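Local coordinates for dTor_3x33L (Synthetic construct, PDB 4YY2), which is a computationally designed left-handed alpha/alpha toroid of three tandem repeats, built as a closed helical architecture with no natural function assigned, at residues G5-L15 against V93-L103. Numbering follows the deposited sequence.
Sequences GKSPTEVLLEL and VKKKFWKELSL
Helices 8-20 and 90-101, the first and last of the chain, meet where the designed toroid closes, and a knob-into-hole contact lies at the centre of their packing: F97 sits among P8, V11, L12 and L15. The axes of segments 8-15 and 93-101 approach to 9.7 Å, at 132° between their N-to-C directions. With CG anti to the backbone N (chi1 175°), the F97 ring reaches across to helix 8-15. V11 CG1 meets ring atom CD1 of F97 at 3.5 Å, and L12 CD2 lies 4.0 Å from F97 CE1; both methyls come in obliquely. L15 CD1 lies near the ring plane, at its edge, and packs on F97 CB at 4.0 Å. Cutting F97 back to an alanine is likely to open a gap among P8, V11, L12 and L15 and to leave the V11 and L12 methyls without the ring they pack on. One turn on, L101 CD1 reaches the turn before the first helix, 3.4 Å from K6 O, and also touches P8 and V11 CG2. That helix start is fixed by a capping box, in which E10 N donates to S7 OG (3.0 Å) and S7 N to E10 OE1. E14 and E100 bring their carboxylates to 4.0 Å between OE1 atoms; R24 gives E14 a weak, long ion pair. Apolar side-chain contacts therefore dominate here, while the E14 and E100 carboxylates probably repel each other somewhat, which R24 may partly offset at E14.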
loop_
_atom_site.group_PDB
_atom_site.type_symbol
_atom_site.label_atom_id
_atom_site.label_comp_id
_atom_site.label_asym_id
_atom_site.label_seq_id
_atom_site.Cartn_x
_atom_site.Cartn_y
_atom_site.Cartn_z
ATOM N N GLY A 5 10.813 2.881 9.248
ATOM C CA GLY A 5 9.709 3.757 9.719
ATOM C C GLY A 5 8.837 3.181 10.824
ATOM O O GLY A 5 8.397 2.027 10.793
ATOM N N LYS A 6 8.537 4.010 11.804
ATOM C CA LYS A 6 7.957 3.482 12.995
ATOM C C LYS A 6 6.606 2.884 12.682
ATOM O O LYS A 6 6.461 1.724 12.912
ATOM C CB LYS A 6 7.835 4.510 14.163
ATOM C CG LYS A 6 9.032 4.581 15.063
ATOM C CD LYS A 6 9.157 3.293 15.836
ATOM C CE LYS A 6 10.603 3.024 16.139
ATOM N NZ LYS A 6 10.841 1.557 16.131
ATOM N N SER A 7 5.644 3.657 12.219
ATOM C CA SER A 7 4.223 3.187 12.283
ATOM C C SER A 7 3.911 2.210 11.125
ATOM O O SER A 7 4.583 2.241 10.071
ATOM C CB SER A 7 3.281 4.367 12.190
ATOM O OG SER A 7 3.226 4.849 10.832
ATOM N N PRO A 8 2.864 1.397 11.271
ATOM C CA PRO A 8 2.503 0.504 10.154
ATOM C C PRO A 8 2.254 1.266 8.823
ATOM O O PRO A 8 2.677 0.837 7.754
ATOM C CB PRO A 8 1.207 -0.134 10.648
ATOM C CG PRO A 8 1.421 -0.215 12.141
ATOM C CD PRO A 8 2.056 1.121 12.459
ATOM N N THR A 9 1.578 2.409 8.927
ATOM C CA THR A 9 1.359 3.277 7.753
ATOM C C THR A 9 2.651 3.752 7.098
ATOM O O THR A 9 2.765 3.699 5.861
ATOM C CB THR A 9 0.380 4.403 8.077
ATOM O OG1 THR A 9 -0.865 3.814 8.455
ATOM C CG2 THR A 9 0.102 5.275 6.823
ATOM N N GLU A 10 3.592 4.223 7.892
ATOM C CA GLU A 10 4.894 4.635 7.378
ATOM C C GLU A 10 5.631 3.543 6.668
ATOM O O GLU A 10 6.164 3.736 5.595
ATOM C CB GLU A 10 5.715 5.040 8.549
ATOM C CG GLU A 10 6.384 6.342 8.395
ATOM C CD GLU A 10 7.138 6.760 9.658
ATOM O OE1 GLU A 10 6.965 6.148 10.768
ATOM O OE2 GLU A 10 7.912 7.733 9.506
ATOM N N VAL A 11 5.576 2.339 7.216
ATOM C CA VAL A 11 6.189 1.201 6.560
ATOM C C VAL A 11 5.468 0.876 5.224
ATOM O O VAL A 11 6.131 0.615 4.184
ATOM C CB VAL A 11 6.222 -0.023 7.449
ATOM C CG1 VAL A 11 6.807 -1.211 6.724
ATOM C CG2 VAL A 11 7.006 0.244 8.734
ATOM N N LEU A 12 4.128 0.907 5.222
ATOM C CA LEU A 12 3.388 0.689 3.965
ATOM C C LEU A 12 3.772 1.717 2.909
ATOM O O LEU A 12 3.997 1.371 1.700
ATOM C CB LEU A 12 1.848 0.712 4.158
ATOM C CG LEU A 12 1.335 -0.469 4.992
ATOM C CD1 LEU A 12 -0.132 -0.280 5.334
ATOM C CD2 LEU A 12 1.584 -1.812 4.332
ATOM N N LEU A 13 3.877 2.965 3.319
ATOM C CA LEU A 13 4.300 4.017 2.360
ATOM C C LEU A 13 5.690 3.790 1.814
ATOM O O LEU A 13 5.913 4.059 0.628
ATOM C CB LEU A 13 4.200 5.397 2.977
ATOM C CG LEU A 13 2.753 5.839 3.253
ATOM C CD1 LEU A 13 2.754 7.094 4.112
ATOM C CD2 LEU A 13 1.926 6.114 1.971
ATOM N N GLU A 14 6.588 3.248 2.622
ATOM C CA GLU A 14 7.935 2.929 2.163
ATOM C C GLU A 14 7.939 1.816 1.157
ATOM O O GLU A 14 8.640 1.867 0.124
ATOM C CB GLU A 14 8.881 2.614 3.326
ATOM C CG GLU A 14 9.214 3.869 4.158
ATOM C CD GLU A 14 10.236 3.611 5.269
ATOM O OE1 GLU A 14 10.659 2.455 5.451
ATOM O OE2 GLU A 14 10.603 4.568 5.960
ATOM N N LEU A 15 7.111 0.811 1.413
ATOM C CA LEU A 15 6.972 -0.301 0.499
ATOM C C LEU A 15 6.392 0.171 -0.831
ATOM O O LEU A 15 6.768 -0.338 -1.890
ATOM C CB LEU A 15 6.114 -1.452 1.114
ATOM C CG LEU A 15 6.763 -2.151 2.299
ATOM C CD1 LEU A 15 5.843 -3.098 2.992
ATOM C CD2 LEU A 15 8.078 -2.837 1.934
ATOM N N VAL A 93 7.256 -9.499 0.700
ATOM C CA VAL A 93 6.758 -8.201 1.108
ATOM C C VAL A 93 6.364 -8.213 2.591
ATOM O O VAL A 93 6.636 -7.277 3.320
ATOM C CB VAL A 93 5.622 -7.736 0.178
ATOM C CG1 VAL A 93 4.954 -6.450 0.697
ATOM C CG2 VAL A 93 6.228 -7.475 -1.176
ATOM N N LYS A 94 5.701 -9.271 3.002
ATOM C CA LYS A 94 5.286 -9.427 4.408
ATOM C C LYS A 94 6.505 -9.478 5.306
ATOM O O LYS A 94 6.511 -8.854 6.359
ATOM C CB LYS A 94 4.374 -10.640 4.592
ATOM C CG LYS A 94 2.983 -10.410 3.969
ATOM C CD LYS A 94 2.069 -11.633 4.018
ATOM C CE LYS A 94 0.882 -11.490 3.091
ATOM N NZ LYS A 94 0.035 -12.712 3.008
ATOM N N LYS A 95 7.533 -10.234 4.888
ATOM C CA LYS A 95 8.819 -10.264 5.649
ATOM C C LYS A 95 9.363 -8.891 5.853
ATOM O O LYS A 95 9.810 -8.554 6.978
ATOM C CB LYS A 95 9.949 -11.184 5.014
ATOM C CG LYS A 95 10.333 -10.803 3.609
ATOM C CD LYS A 95 11.759 -11.146 3.185
ATOM C CE LYS A 95 12.027 -10.921 1.700
ATOM N NZ LYS A 95 12.434 -9.521 1.397
ATOM N N LYS A 96 9.389 -8.080 4.787
ATOM C CA LYS A 96 9.949 -6.745 4.842
ATOM C C LYS A 96 9.191 -5.840 5.750
ATOM O O LYS A 96 9.782 -5.031 6.483
ATOM C CB LYS A 96 10.055 -6.095 3.456
ATOM C CG LYS A 96 11.174 -6.595 2.580
ATOM C CD LYS A 96 11.100 -5.951 1.178
ATOM C CE LYS A 96 12.292 -6.218 0.283
ATOM N NZ LYS A 96 12.103 -5.385 -0.948
ATOM N N PHE A 97 7.866 -5.980 5.691
ATOM C CA PHE A 97 6.993 -5.236 6.511
ATOM C C PHE A 97 7.350 -5.432 8.013
ATOM O O PHE A 97 7.577 -4.461 8.749
ATOM C CB PHE A 97 5.554 -5.533 6.207
ATOM C CG PHE A 97 4.567 -4.852 7.155
ATOM C CD1 PHE A 97 4.151 -3.529 6.927
ATOM C CD2 PHE A 97 4.051 -5.531 8.248
ATOM C CE1 PHE A 97 3.244 -2.919 7.806
ATOM C CE2 PHE A 97 3.134 -4.906 9.120
ATOM C CZ PHE A 97 2.747 -3.600 8.866
ATOM N N TRP A 98 7.394 -6.672 8.435
ATOM C CA TRP A 98 7.612 -6.966 9.846
ATOM C C TRP A 98 9.027 -6.587 10.255
ATOM O O TRP A 98 9.251 -6.157 11.408
ATOM C CB TRP A 98 7.204 -8.436 10.159
ATOM C CG TRP A 98 5.706 -8.626 10.170
ATOM C CD1 TRP A 98 4.962 -9.186 9.197
ATOM C CD2 TRP A 98 4.790 -8.239 11.187
ATOM N NE1 TRP A 98 3.643 -9.171 9.529
ATOM C CE2 TRP A 98 3.502 -8.567 10.738
ATOM C CE3 TRP A 98 4.928 -7.606 12.432
ATOM C CZ2 TRP A 98 2.333 -8.366 11.521
ATOM C CZ3 TRP A 98 3.757 -7.397 13.207
ATOM C CH2 TRP A 98 2.486 -7.753 12.724
ATOM N N LYS A 99 9.975 -6.715 9.315
ATOM C CA LYS A 99 11.374 -6.346 9.592
ATOM C C LYS A 99 11.478 -4.884 9.861
ATOM O O LYS A 99 12.142 -4.468 10.818
ATOM C CB LYS A 99 12.347 -6.659 8.443
ATOM C CG LYS A 99 13.224 -7.855 8.693
ATOM C CD LYS A 99 14.007 -8.234 7.439
ATOM C CE LYS A 99 14.166 -9.727 7.316
ATOM N NZ LYS A 99 14.987 -10.048 6.116
ATOM N N GLU A 100 10.826 -4.103 9.011
ATOM C CA GLU A 100 10.972 -2.646 9.036
ATOM C C GLU A 100 10.263 -2.094 10.253
ATOM O O GLU A 100 10.654 -1.117 10.847
ATOM C CB GLU A 100 10.411 -2.017 7.774
ATOM C CG GLU A 100 11.273 -2.191 6.522
ATOM C CD GLU A 100 12.682 -1.638 6.709
ATOM O OE1 GLU A 100 12.819 -0.469 7.128
ATOM O OE2 GLU A 100 13.644 -2.408 6.521
ATOM N N LEU A 101 9.145 -2.710 10.582
ATOM C CA LEU A 101 8.393 -2.324 11.776
ATOM C C LEU A 101 9.293 -2.508 13.010
ATOM O O LEU A 101 9.314 -1.656 13.880
ATOM C CB LEU A 101 7.126 -3.175 11.867
ATOM C CG LEU A 101 5.973 -2.610 12.660
ATOM C CD1 LEU A 101 5.373 -1.362 11.989
ATOM C CD2 LEU A 101 4.914 -3.695 12.831
ATOM N N SER A 102 10.044 -3.603 12.993
ATOM C CA SER A 102 10.953 -4.103 14.071
ATOM C C SER A 102 12.080 -3.160 14.435
ATOM O O SER A 102 12.707 -3.353 15.474
ATOM C CB SER A 102 11.653 -5.418 13.641
ATOM O OG SER A 102 10.815 -6.558 13.700
ATOM N N LEU A 103 12.407 -2.240 13.533
ATOM C CA LEU A 103 13.386 -1.188 13.799
ATOM C C LEU A 103 12.708 0.168 13.610
ATOM O O LEU A 103 12.397 0.868 14.579
ATOM C CB LEU A 103 14.589 -1.339 12.881
ATOM C CG LEU A 103 14.344 -1.126 11.392
ATOM C CD1 LEU A 103 14.485 0.343 11.003
ATOM C CD2 LEU A 103 15.282 -1.967 10.556
#